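Local atomic coordinates of inositol monophosphatase (Zymomonas mobilis, PDB entry 4N81), a protein that probably hydrolyses phosphate monoesters such as inositol monophosphate, with magnesium as cofactor. Residues H14-V19 / A56-E61; R81-D86 / T103-V108; L133-N138 / E219-I224; I142-C147 / G191-G196. All coordinates share one frame; numbering follows the deposited sequence.

Contact 1: H14-V19 / A56-E61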
loop_
_atom_site.group_PDB
_atom_site.type_symbol
_atom_site.label_atom_id
_atom_site.label_comp_id
_atom_site.label_asym_id
_atom_site.label_seq_id
_atom_site.Cartn_x
_atom_site.Cartn_y
_atom_site.Cartn_z
ATOM N N HIS A 14 0.627 5.533 24.526
ATOM C CA HIS A 14 1.549 6.285 23.688
ATOM C C HIS A 14 2.983 5.927 23.977
ATOM O O HIS A 14 3.823 5.853 23.049
ATOM C CB HIS A 14 1.391 7.801 23.934
ATOM C CG HIS A 14 0.238 8.404 23.181
ATOM N ND1 HIS A 14 0.229 8.512 21.808
ATOM C CD2 HIS A 14 -0.951 8.901 23.604
ATOM C CE1 HIS A 14 -0.912 9.059 21.415
ATOM N NE2 HIS A 14 -1.653 9.298 22.487
ATOM N N ARG A 15 3.278 5.698 25.261
ATOM C CA ARG A 15 4.661 5.308 25.588
ATOM C C ARG A 15 5.035 3.948 24.987
ATOM O O ARG A 15 6.140 3.767 24.448
ATOM C CB ARG A 15 4.880 5.343 27.128
ATOM C CG ARG A 15 6.199 4.718 27.598
ATOM C CD ARG A 15 6.793 5.389 28.858
ATOM N NE ARG A 15 6.363 4.848 30.154
ATOM C CZ ARG A 15 5.321 5.304 30.859
ATOM N NH1 ARG A 15 4.556 6.283 30.368
ATOM N NH2 ARG A 15 5.015 4.763 32.042
ATOM N N LEU A 16 4.077 3.016 25.000
ATOM C CA LEU A 16 4.325 1.705 24.418
ATOM C C LEU A 16 4.520 1.847 22.919
ATOM O O LEU A 16 5.403 1.216 22.325
ATOM C CB LEU A 16 3.149 0.767 24.714
ATOM C CG LEU A 16 2.887 0.507 26.212
ATOM C CD1 LEU A 16 1.655 -0.359 26.326
ATOM C CD2 LEU A 16 4.060 -0.186 26.895
ATOM N N ALA A 17 3.734 2.719 22.294
ATOM C CA ALA A 17 3.896 2.865 20.852
ATOM C C ALA A 17 5.249 3.459 20.510
ATOM O O ALA A 17 5.887 3.028 19.509
ATOM C CB ALA A 17 2.750 3.686 20.204
ATOM N N ASP A 18 5.712 4.395 21.343
ATOM C CA ASP A 18 7.024 5.023 21.105
ATOM C C ASP A 18 8.168 4.022 21.255
ATOM O O ASP A 18 9.116 3.967 20.444
ATOM C CB ASP A 18 7.308 6.139 22.131
ATOM C CG ASP A 18 6.390 7.348 21.952
ATOM O OD1 ASP A 18 5.740 7.445 20.882
ATOM O OD2 ASP A 18 6.344 8.195 22.885
ATOM N N VAL A 19 8.046 3.192 22.290
ATOM C CA VAL A 19 9.082 2.214 22.550
ATOM C C VAL A 19 9.162 1.192 21.406
ATOM O O VAL A 19 10.284 0.851 20.861
ATOM C CB VAL A 19 8.812 1.571 23.924
ATOM C CG1 VAL A 19 9.604 0.290 24.098
ATOM C CG2 VAL A 19 9.105 2.622 25.056
ATOM N N ALA A 56 7.677 -5.593 29.239
ATOM C CA ALA A 56 8.403 -5.269 30.490
ATOM C C ALA A 56 7.801 -4.021 31.113
ATOM O O ALA A 56 7.628 -3.928 32.372
ATOM C CB ALA A 56 9.889 -5.047 30.226
ATOM N N ILE A 57 7.446 -3.074 30.233
ATOM C CA ILE A 57 6.812 -1.868 30.763
ATOM C C ILE A 57 5.439 -2.189 31.374
ATOM O O ILE A 57 5.109 -1.693 32.464
ATOM C CB ILE A 57 6.655 -0.786 29.667
ATOM C CG1 ILE A 57 8.023 -0.209 29.320
ATOM C CG2 ILE A 57 5.681 0.331 30.108
ATOM C CD1 ILE A 57 8.022 0.519 27.972
ATOM N N LEU A 58 4.652 -3.048 30.716
ATOM C CA LEU A 58 3.356 -3.378 31.290
ATOM C C LEU A 58 3.479 -4.125 32.627
ATOM O O LEU A 58 2.684 -3.905 33.560
ATOM C CB LEU A 58 2.510 -4.177 30.286
ATOM C CG LEU A 58 1.959 -3.295 29.159
ATOM C CD1 LEU A 58 1.366 -4.158 28.067
ATOM C CD2 LEU A 58 0.888 -2.346 29.697
ATOM N N GLU A 59 4.503 -4.964 32.747
ATOM C CA GLU A 59 4.732 -5.681 33.994
ATOM C C GLU A 59 5.114 -4.719 35.099
ATOM O O GLU A 59 4.724 -4.906 36.260
ATOM C CB GLU A 59 5.810 -6.750 33.818
ATOM C CG GLU A 59 5.285 -8.034 33.160
ATOM C CD GLU A 59 6.347 -8.782 32.355
ATOM O OE1 GLU A 59 5.967 -9.660 31.536
ATOM O OE2 GLU A 59 7.554 -8.481 32.525
ATOM N N GLN A 60 5.841 -3.657 34.769
ATOM C CA GLN A 60 6.086 -2.689 35.847
ATOM C C GLN A 60 4.916 -1.727 36.167
ATOM O O GLN A 60 4.650 -1.462 37.329
ATOM C CB GLN A 60 7.393 -1.912 35.637
ATOM C CG GLN A 60 7.635 -0.883 36.718
ATOM C CD GLN A 60 9.085 -0.436 36.830
ATOM O OE1 GLN A 60 9.700 -0.025 35.843
ATOM N NE2 GLN A 60 9.638 -0.513 38.039
ATOM N N GLU A 61 4.243 -1.184 35.151
ATOM C CA GLU A 61 3.263 -0.122 35.369
ATOM C C GLU A 61 1.834 -0.621 35.493
ATOM O O GLU A 61 0.979 0.104 36.003
ATOM C CB GLU A 61 3.285 0.907 34.236
ATOM C CG GLU A 61 4.635 1.369 33.789
ATOM C CD GLU A 61 5.239 2.351 34.736
ATOM O OE1 GLU A 61 4.538 2.801 35.679
ATOM O OE2 GLU A 61 6.431 2.668 34.536
#

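Contact 2: R81-D86 / T103-V108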
loop_
_atom_site.group_PDB
_atom_site.type_symbol
_atom_site.label_atom_id
_atom_site.label_comp_id
_atom_site.label_asym_id
_atom_site.label_seq_id
_atom_site.Cartn_x
_atom_site.Cartn_y
_atom_site.Cartn_z
ATOM N N ARG A 81 -9.304 -6.550 32.880
ATOM C CA ARG A 81 -8.581 -5.635 31.959
ATOM C C ARG A 81 -7.382 -6.357 31.323
ATOM O O ARG A 81 -6.539 -6.931 32.048
ATOM C CB ARG A 81 -8.044 -4.388 32.706
ATOM C CG ARG A 81 -9.129 -3.446 33.290
ATOM C CD ARG A 81 -8.584 -2.407 34.312
ATOM N NE ARG A 81 -7.259 -1.879 33.968
ATOM C CZ ARG A 81 -7.017 -0.689 33.425
ATOM N NH1 ARG A 81 -8.005 0.151 33.147
ATOM N NH2 ARG A 81 -5.772 -0.329 33.161
ATOM N N LEU A 82 -7.265 -6.284 30.000
ATOM C CA LEU A 82 -6.194 -6.988 29.286
ATOM C C LEU A 82 -5.581 -6.049 28.261
ATOM O O LEU A 82 -6.320 -5.405 27.496
ATOM C CB LEU A 82 -6.764 -8.165 28.472
ATOM C CG LEU A 82 -7.471 -9.319 29.185
ATOM C CD1 LEU A 82 -7.921 -10.351 28.146
ATOM C CD2 LEU A 82 -6.533 -9.942 30.187
ATOM N N TRP A 83 -4.259 -6.050 28.159
ATOM C CA TRP A 83 -3.592 -5.362 27.056
ATOM C C TRP A 83 -3.363 -6.316 25.873
ATOM O O TRP A 83 -2.960 -7.473 26.071
ATOM C CB TRP A 83 -2.248 -4.819 27.544
ATOM C CG TRP A 83 -2.437 -3.708 28.545
ATOM C CD1 TRP A 83 -2.600 -3.826 29.883
ATOM C CD2 TRP A 83 -2.543 -2.309 28.239
ATOM N NE1 TRP A 83 -2.784 -2.574 30.457
ATOM C CE2 TRP A 83 -2.748 -1.629 29.461
ATOM C CE3 TRP A 83 -2.489 -1.571 27.049
ATOM C CZ2 TRP A 83 -2.889 -0.245 29.526
ATOM C CZ3 TRP A 83 -2.625 -0.200 27.115
ATOM C CH2 TRP A 83 -2.827 0.450 28.349
ATOM N N VAL A 84 -3.597 -5.824 24.653
ATOM C CA VAL A 84 -3.434 -6.638 23.466
ATOM C C VAL A 84 -2.404 -5.913 22.616
ATOM O O VAL A 84 -2.616 -4.761 22.294
ATOM C CB VAL A 84 -4.778 -6.744 22.697
ATOM C CG1 VAL A 84 -4.641 -7.616 21.430
ATOM C CG2 VAL A 84 -5.865 -7.340 23.594
ATOM N N LEU A 85 -1.276 -6.568 22.305
ATOM C CA LEU A 85 -0.190 -5.946 21.537
ATOM C C LEU A 85 0.036 -6.674 20.214
ATOM O O LEU A 85 0.059 -7.903 20.178
ATOM C CB LEU A 85 1.108 -6.027 22.335
ATOM C CG LEU A 85 0.972 -5.567 23.794
ATOM C CD1 LEU A 85 2.272 -5.737 24.538
ATOM C CD2 LEU A 85 0.497 -4.132 23.886
ATOM N N ASP A 86 0.172 -5.928 19.128
ATOM C CA ASP A 86 0.682 -6.484 17.893
ATOM C C ASP A 86 1.801 -5.549 17.399
ATOM O O ASP A 86 1.500 -4.495 16.806
ATOM C CB ASP A 86 -0.423 -6.598 16.829
ATOM C CG ASP A 86 -0.009 -7.530 15.671
ATOM O OD1 ASP A 86 1.073 -8.152 15.792
ATOM O OD2 ASP A 86 -0.758 -7.652 14.672
ATOM N N THR A 103 1.985 -0.698 14.462
ATOM C CA THR A 103 1.941 -1.294 15.788
ATOM C C THR A 103 0.513 -1.082 16.279
ATOM O O THR A 103 -0.010 0.037 16.230
ATOM C CB THR A 103 2.912 -0.554 16.703
ATOM O OG1 THR A 103 4.253 -0.768 16.230
ATOM C CG2 THR A 103 2.776 -1.055 18.187
ATOM N N LEU A 104 -0.110 -2.131 16.806
ATOM C CA LEU A 104 -1.438 -1.991 17.412
ATOM C C LEU A 104 -1.315 -2.205 18.903
ATOM O O LEU A 104 -0.727 -3.215 19.329
ATOM C CB LEU A 104 -2.380 -3.063 16.849
ATOM C CG LEU A 104 -2.519 -3.116 15.325
ATOM C CD1 LEU A 104 -3.576 -4.150 14.879
ATOM C CD2 LEU A 104 -2.949 -1.714 14.845
ATOM N N ILE A 105 -1.885 -1.290 19.688
ATOM C CA ILE A 105 -1.953 -1.482 21.143
ATOM C C ILE A 105 -3.417 -1.287 21.567
ATOM O O ILE A 105 -4.055 -0.292 21.197
ATOM C CB ILE A 105 -1.069 -0.418 21.818
ATOM C CG1 ILE A 105 0.411 -0.653 21.433
ATOM C CG2 ILE A 105 -1.310 -0.369 23.380
ATOM C CD1 ILE A 105 1.256 0.595 21.444
ATOM N N ALA A 106 -3.939 -2.167 22.399
ATOM C CA ALA A 106 -5.314 -1.977 22.822
ATOM C C ALA A 106 -5.445 -2.314 24.286
ATOM O O ALA A 106 -4.680 -3.130 24.792
ATOM C CB ALA A 106 -6.220 -2.867 22.007
ATOM N N LEU A 107 -6.386 -1.644 24.963
ATOM C CA LEU A 107 -6.817 -2.054 26.312
ATOM C C LEU A 107 -8.254 -2.575 26.161
ATOM O O LEU A 107 -9.080 -1.926 25.504
ATOM C CB LEU A 107 -6.831 -0.855 27.266
ATOM C CG LEU A 107 -7.383 -1.130 28.672
ATOM C CD1 LEU A 107 -6.616 -2.291 29.344
ATOM C CD2 LEU A 107 -7.321 0.144 29.553
ATOM N N VAL A 108 -8.542 -3.718 26.809
ATOM C CA VAL A 108 -9.760 -4.456 26.589
ATOM C C VAL A 108 -10.350 -4.708 27.978
ATOM O O VAL A 108 -9.613 -5.088 28.877
ATOM C CB VAL A 108 -9.434 -5.787 25.878
ATOM C CG1 VAL A 108 -10.634 -6.678 25.841
ATOM C CG2 VAL A 108 -8.959 -5.527 24.463
#

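Contact 3: L133-N138 / E219-I224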
loop_
_atom_site.group_PDB
_atom_site.type_symbol
_atom_site.label_atom_id
_atom_site.label_comp_id
_atom_site.label_asym_id
_atom_site.label_seq_id
_atom_site.Cartn_x
_atom_site.Cartn_y
_atom_site.Cartn_z
ATOM N N LEU A 133 -13.967 9.354 24.042
ATOM C CA LEU A 133 -13.492 10.531 23.332
ATOM C C LEU A 133 -13.575 10.314 21.825
ATOM O O LEU A 133 -13.575 9.174 21.356
ATOM C CB LEU A 133 -12.029 10.828 23.669
ATOM C CG LEU A 133 -11.721 11.717 24.873
ATOM C CD1 LEU A 133 -12.788 12.785 25.146
ATOM C CD2 LEU A 133 -11.628 10.805 25.988
ATOM N N PRO A 134 -13.636 11.420 21.053
ATOM C CA PRO A 134 -13.453 11.340 19.587
ATOM C C PRO A 134 -12.056 10.835 19.238
ATOM O O PRO A 134 -11.059 11.130 19.911
ATOM C CB PRO A 134 -13.621 12.801 19.107
ATOM C CG PRO A 134 -13.781 13.623 20.337
ATOM C CD PRO A 134 -14.079 12.744 21.514
ATOM N N THR A 135 -11.998 10.072 18.165
ATOM C CA THR A 135 -10.755 9.540 17.644
ATOM C C THR A 135 -9.900 10.678 17.118
ATOM O O THR A 135 -10.444 11.634 16.546
ATOM C CB THR A 135 -11.076 8.550 16.553
ATOM O OG1 THR A 135 -11.675 7.415 17.174
ATOM C CG2 THR A 135 -9.836 8.091 15.763
ATOM N N SER A 136 -8.604 10.564 17.303
ATOM C CA SER A 136 -7.649 11.549 16.842
ATOM C C SER A 136 -6.561 10.941 15.936
ATOM O O SER A 136 -6.209 9.837 16.125
ATOM C CB SER A 136 -6.975 12.206 18.028
ATOM O OG SER A 136 -7.827 13.116 18.706
ATOM N N PHE A 137 -6.075 11.724 14.992
ATOM C CA PHE A 137 -4.980 11.282 14.162
ATOM C C PHE A 137 -3.908 12.368 14.287
ATOM O O PHE A 137 -4.175 13.517 13.952
ATOM C CB PHE A 137 -5.422 11.179 12.728
ATOM C CG PHE A 137 -4.280 10.811 11.763
ATOM C CD1 PHE A 137 -3.659 11.784 10.993
ATOM C CD2 PHE A 137 -3.864 9.481 11.634
ATOM C CE1 PHE A 137 -2.616 11.439 10.060
ATOM C CE2 PHE A 137 -2.822 9.129 10.765
ATOM C CZ PHE A 137 -2.196 10.102 9.972
ATOM N N ASN A 138 -2.716 12.010 14.779
ATOM C CA ASN A 138 -1.639 13.008 15.030
ATOM C C ASN A 138 -2.196 14.194 15.801
ATOM O O ASN A 138 -1.881 15.361 15.534
ATOM C CB ASN A 138 -0.883 13.409 13.755
ATOM C CG ASN A 138 -0.046 12.268 13.226
ATOM O OD1 ASN A 138 0.102 11.269 13.914
ATOM N ND2 ASN A 138 0.543 12.415 12.040
ATOM N N GLU A 219 -14.859 3.400 15.651
ATOM C CA GLU A 219 -16.123 3.800 16.242
ATOM C C GLU A 219 -16.062 5.228 16.743
ATOM O O GLU A 219 -17.027 5.952 16.566
ATOM C CB GLU A 219 -16.650 2.741 17.281
ATOM C CG GLU A 219 -16.931 1.368 16.489
ATOM C CD GLU A 219 -18.034 0.412 17.036
ATOM O OE1 GLU A 219 -18.019 0.342 18.280
ATOM O OE2 GLU A 219 -18.859 -0.281 16.220
ATOM N N GLY A 220 -14.901 5.670 17.264
ATOM C CA GLY A 220 -14.799 7.014 17.818
ATOM C C GLY A 220 -14.614 8.013 16.697
ATOM O O GLY A 220 -14.665 9.241 16.945
ATOM N N ALA A 221 -14.356 7.510 15.480
ATOM C CA ALA A 221 -14.386 8.384 14.275
ATOM C C ALA A 221 -15.797 8.526 13.684
ATOM O O ALA A 221 -16.015 9.290 12.764
ATOM C CB ALA A 221 -13.365 7.915 13.187
ATOM N N GLY A 222 -16.765 7.805 14.236
ATOM C CA GLY A 222 -18.111 7.889 13.689
ATOM C C GLY A 222 -18.496 6.656 12.865
ATOM O O GLY A 222 -19.640 6.556 12.375
ATOM N N GLY A 223 -17.565 5.716 12.717
ATOM C CA GLY A 223 -17.857 4.502 11.943
ATOM C C GLY A 223 -18.458 3.367 12.760
ATOM O O GLY A 223 -18.870 3.533 13.912
ATOM N N ILE A 224 -18.544 2.197 12.142
ATOM C CA ILE A 224 -19.111 1.067 12.852
ATOM C C ILE A 224 -18.223 -0.125 12.473
ATOM O O ILE A 224 -17.774 -0.242 11.342
ATOM C CB ILE A 224 -20.593 0.822 12.455
ATOM C CG1 ILE A 224 -21.164 -0.445 13.119
ATOM C CG2 ILE A 224 -20.780 0.687 10.931
ATOM C CD1 ILE A 224 -22.769 -0.390 13.053
#

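Contact 4: I142-C147 / G191-G196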
loop_
_atom_site.group_PDB
_atom_site.type_symbol
_atom_site.label_atom_id
_atom_site.label_comp_id
_atom_site.label_asym_id
_atom_site.label_seq_id
_atom_site.Cartn_x
_atom_site.Cartn_y
_atom_site.Cartn_z
ATOM N N ILE A 142 -10.857 13.375 14.033
ATOM C CA ILE A 142 -11.120 12.975 12.661
ATOM C C ILE A 142 -12.493 12.333 12.550
ATOM O O ILE A 142 -13.077 11.913 13.562
ATOM C CB ILE A 142 -10.040 11.975 12.139
ATOM C CG1 ILE A 142 -10.020 10.713 13.018
ATOM C CG2 ILE A 142 -8.630 12.706 12.043
ATOM C CD1 ILE A 142 -9.214 9.510 12.315
ATOM N N HIS A 143 -13.001 12.275 11.312
ATOM C CA HIS A 143 -14.349 11.824 11.062
ATOM C C HIS A 143 -14.381 10.900 9.835
ATOM O O HIS A 143 -13.815 11.227 8.794
ATOM C CB HIS A 143 -15.233 13.054 10.735
ATOM C CG HIS A 143 -15.363 14.006 11.886
ATOM N ND1 HIS A 143 -14.553 15.114 12.036
ATOM C CD2 HIS A 143 -16.189 13.995 12.958
ATOM C CE1 HIS A 143 -14.885 15.750 13.146
ATOM N NE2 HIS A 143 -15.880 15.097 13.719
ATOM N N THR A 144 -15.153 9.818 9.953
ATOM C CA THR A 144 -15.489 9.009 8.782
ATOM C C THR A 144 -16.408 9.849 7.873
ATOM O O THR A 144 -16.907 10.918 8.297
ATOM C CB THR A 144 -16.221 7.765 9.152
ATOM O OG1 THR A 144 -17.463 8.106 9.810
ATOM C CG2 THR A 144 -15.325 6.851 10.088
ATOM N N ARG A 145 -16.485 9.460 6.599
ATOM C CA ARG A 145 -17.422 10.113 5.680
ATOM C C ARG A 145 -18.666 9.315 5.476
ATOM O O ARG A 145 -18.713 8.091 5.752
ATOM C CB ARG A 145 -16.780 10.358 4.323
ATOM C CG ARG A 145 -16.506 9.038 3.512
ATOM C CD ARG A 145 -15.780 9.420 2.185
ATOM N NE ARG A 145 -15.493 8.208 1.406
ATOM C CZ ARG A 145 -14.476 8.113 0.546
ATOM N NH1 ARG A 145 -13.736 9.193 0.275
ATOM N NH2 ARG A 145 -14.272 6.959 -0.094
ATOM N N SER A 146 -19.711 10.009 5.023
ATOM C CA SER A 146 -20.945 9.317 4.692
ATOM C C SER A 146 -20.855 8.771 3.259
ATOM O O SER A 146 -20.001 9.182 2.477
ATOM C CB SER A 146 -22.158 10.237 4.789
ATOM O OG SER A 146 -21.956 11.299 3.878
ATOM N N CYS A 147 -21.763 7.859 2.911
ATOM C CA CYS A 147 -21.708 7.225 1.595
ATOM C C CYS A 147 -23.132 6.769 1.217
ATOM O O CYS A 147 -23.811 6.132 2.016
ATOM C CB CYS A 147 -20.785 5.994 1.669
ATOM S SG CYS A 147 -20.600 5.244 0.002
ATOM N N GLY A 191 -7.386 2.605 9.350
ATOM C CA GLY A 191 -7.023 3.978 9.651
ATOM C C GLY A 191 -7.532 4.879 8.517
ATOM O O GLY A 191 -8.059 5.992 8.809
ATOM N N LEU A 192 -7.462 4.399 7.270
ATOM C CA LEU A 192 -7.897 5.329 6.181
ATOM C C LEU A 192 -9.407 5.467 6.263
ATOM O O LEU A 192 -9.993 6.569 5.931
ATOM C CB LEU A 192 -7.506 4.731 4.784
ATOM C CG LEU A 192 -5.997 4.859 4.506
ATOM C CD1 LEU A 192 -5.648 4.035 3.226
ATOM C CD2 LEU A 192 -5.613 6.388 4.347
ATOM N N LEU A 193 -10.053 4.385 6.698
ATOM C CA LEU A 193 -11.532 4.489 6.774
ATOM C C LEU A 193 -11.902 5.493 7.891
ATOM O O LEU A 193 -12.848 6.302 7.693
ATOM C CB LEU A 193 -12.155 3.081 7.032
ATOM C CG LEU A 193 -13.702 3.068 7.251
ATOM C CD1 LEU A 193 -14.264 1.658 6.819
ATOM C CD2 LEU A 193 -14.097 3.266 8.723
ATOM N N SER A 194 -11.116 5.524 9.006
ATOM C CA SER A 194 -11.435 6.454 10.115
ATOM C C SER A 194 -11.180 7.899 9.700
ATOM O O SER A 194 -11.800 8.806 10.219
ATOM C CB SER A 194 -10.570 6.135 11.358
ATOM O OG SER A 194 -10.820 4.771 11.682
ATOM N N LEU A 195 -10.231 8.102 8.776
ATOM C CA LEU A 195 -9.922 9.449 8.268
ATOM C C LEU A 195 -10.921 9.873 7.204
ATOM O O LEU A 195 -10.905 11.033 6.741
ATOM C CB LEU A 195 -8.513 9.482 7.662
ATOM C CG LEU A 195 -7.380 9.422 8.685
ATOM C CD1 LEU A 195 -6.128 9.034 7.895
ATOM C CD2 LEU A 195 -7.192 10.850 9.332
ATOM N N GLY A 196 -11.793 8.967 6.793
ATOM C CA GLY A 196 -12.744 9.354 5.744
ATOM C C GLY A 196 -12.309 9.146 4.290
ATOM O O GLY A 196 -12.792 9.836 3.373
HETATM O O HOH W 1 -11.448 13.332 9.137
HETATM O O HOH W 2 -15.073 6.821 6.096
#

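Contact 1: H14-V19 / A56-E61
Leu16 and Ile57 meet where two antiparallel helices pack side by side. The pair belongs to the inositol monophosphatase fold and covers one face of its large sheet. Segments 14-19 and 56-61 run at 153° to each other. Their axes come no closer than 11.1 Å, and the side chains fill the space between them. The forked end of Leu16 serves two neighbours. Leu16 CD2 rests against Ile57 CG2 at 3.6 Å, and the two side chains slide past each other in opposite directions. Leu16 CD1 touches Leu58 CD2 at 4.0 Å, where the two leucines cross at about a right angle. Ile57 is the bump from the other helix. Its CG1 stands anti to the carbonyl carbon (chi1 -71°), which carries CD1 into the hollow between Leu16 and Val19. There Ile57 CD1 meets Val19 CG2 tip to tip at 3.8 Å. Replacing Leu16 by an alanine would remove both methyls and would probably open a gap between Ile57, Leu58 and the sheet, where Leu16 also touches Ile105. Beneath the helices, Leu58 reaches Trp83 and Leu85 of strand 81-86. On the far flank of segment 14-19, Asp18 and His14 both bind Arg126. Arg15 and Glu61 form a charged pair beside these apolar contacts. Arg15 bends at chi2 and chi3 to reach Glu61, and the guanidinium and carboxylate planes stand 86° apart. The salt bridge is long, with Arg15 NH2 3.6 Å from Glu61 OE2, which lies at the guanidinium edge.

Contact 2: R81-D86 / T103-V108
Thr103 opens the pairing with a CA-H...O contact to Asp86 O, while its OG1 bonds to Pro87 O. Strands 81-86 and 102-109 are antiparallel neighbours in the large mixed sheet. Leu104 and Asp86 are a hydrogen-bonded pair. Leu104 N gives to Asp86 O at 2.9 Å, and Asp86 N returns a nearly straight bond (174°) to Leu104 O. Ile105 faces Leu85 in a non-hydrogen-bonded pair. Ile105 CG2 touches the edge of the Trp83 ring, 4.0 Å from Trp83 CZ3. Ala106 exchanges two backbone bonds with Val84, their CB atoms 4.2 Å apart. Leu107 CG is anti to the backbone N (chi1 175°), from which its methyls reach Trp83 and Arg81. Leu107 CD1 sits over the Trp83 five-membered ring, 4.0 Å from its centroid, a CH-pi contact. Leu107 CD2 lies 3.7 Å from Arg81 NH1, a salt-bridge partner of Asp9. Asp65 takes both Arg81 NH2 and Trp83 NE1. Val108 closes the ladder with two bonds to Leu82, and its CG2 meets Val84 CG2 at 3.7 Å. Two backbone bonds hold Asp86, a predicted magnesium ligand, in the strand. Asp86 OD2 lies close to carboxylate oxygens of Asp89 and Asp210, a gathering consistent with a cation site.

Contact 3: L133-N138 / E219-I224
Thr135 holds the end of helix 214-220 through one backbone bond. Thr135 N gives to Gly220 O at 3.0 Å, and the bond is nearly straight (172°). The donor stands above the carbonyl plane, 69° out of it, so it does not lie on a lone pair. Pro134 CA adds a CA-H...O contact to the same oxygen, Gly220 O, at 3.6 Å. The Thr135 side chain packs on the peptide between Gly220 and Ala221. Thr135 OG1 is anti to the carbonyl carbon (chi1 -69°), which places it 3.0 Å from Gly220 C. That hydroxyl is hydrogen-bonded to Ile217 O, one turn back in the helix. Thr135 CB touches Ala221 CB at 4.1 Å. Gly220 permits this close fit, since a CB there would lie only 2.6 Å from Thr135 OG1.

The next shell fixes both partners. Gly222 turns the chain with a positive phi, and its N bonds back to Glu219 O at 3.0 Å. Glu219 OE2 takes Met225 N, which ties the helix end to strand 224-226. On the other side, Thr135 pairs with Ile142 and Ser136 with Val128 through the backbone, so strand 133-137 is held within the large sheet. The contact lies away from the predicted metal site. It joins a sheet strand to a helix C-terminus that ends in a Schellman motif, completed by Gly222.

Contact 4: I142-C147 / G191-G196
Ile142 overlaps Leu195 with its CG2 branch, 3.6 Å from Leu195 CD2, and the two side chains cross obliquely. Its CG1 takes the crowded position between backbone N and carbonyl carbon (chi1 60°). This puts Ile142 CD1 against the helix end, 3.4 Å from Ser194 O. Thr144 follows along the same helix end and lays its CG2 on Leu193 O at 3.5 Å. Its hydroxyl turns elsewhere, to Gly245 O. Two waters link the backbones. One accepts from His143 N at 2.9 Å and gives a weak bond to Leu195 O. The other accepts from Arg145 N and gives to Leu193 O at 2.8 Å. Leu193 O also takes Gly196 N, so this carbonyl serves two donors. Gly196 has a positive phi and completes a Schellman motif. A CB here would fall 3.0 Å from His143 O, a clash. The extended chain of Arg145 passes over this glycine. Arg145 CD lies 3.2 Å from Gly196 O, Gly196 C lies over one guanidinium face, and NE forms a salt bridge with Asp199. A serine in place of Arg145 would take away the chain that lies along the Gly196 carbonyl and would probably leave Asp199 without its mate. Arg145 also packs on Leu32 of the second subunit. The contact pins the loop after strand 140-141 to the end of helix 187-194. Ser194 and Leu193 lean on helix 214-220, while Ile142 and Leu195 touch Phe137 and Trp127 of strands 133-137 and 125-130.

The four contacts form two touching pairs. Contacts 1 and 2 have centres about 11 Å apart. The helices lie on the strands there, with Ala17 N 3.4 Å from Ile105 CD1. Contacts 3 and 4 have centres about 9 Å apart, and contact 4 is nested inside the loop that contact 3 closes. A probable backbone hydrogen bond joins them, Ala221 O to Thr144 N at 3.0 Å. The large sheet connects contacts 2 and 3, whose centres are about 17 Å apart. Contact 2 reaches the predicted metal site, where the Asp86 side chain is about 3 Å from a bound sulfate, probably from the crystallisation liquor. The Leu16 side chain is about 11 Å from that of Asp86.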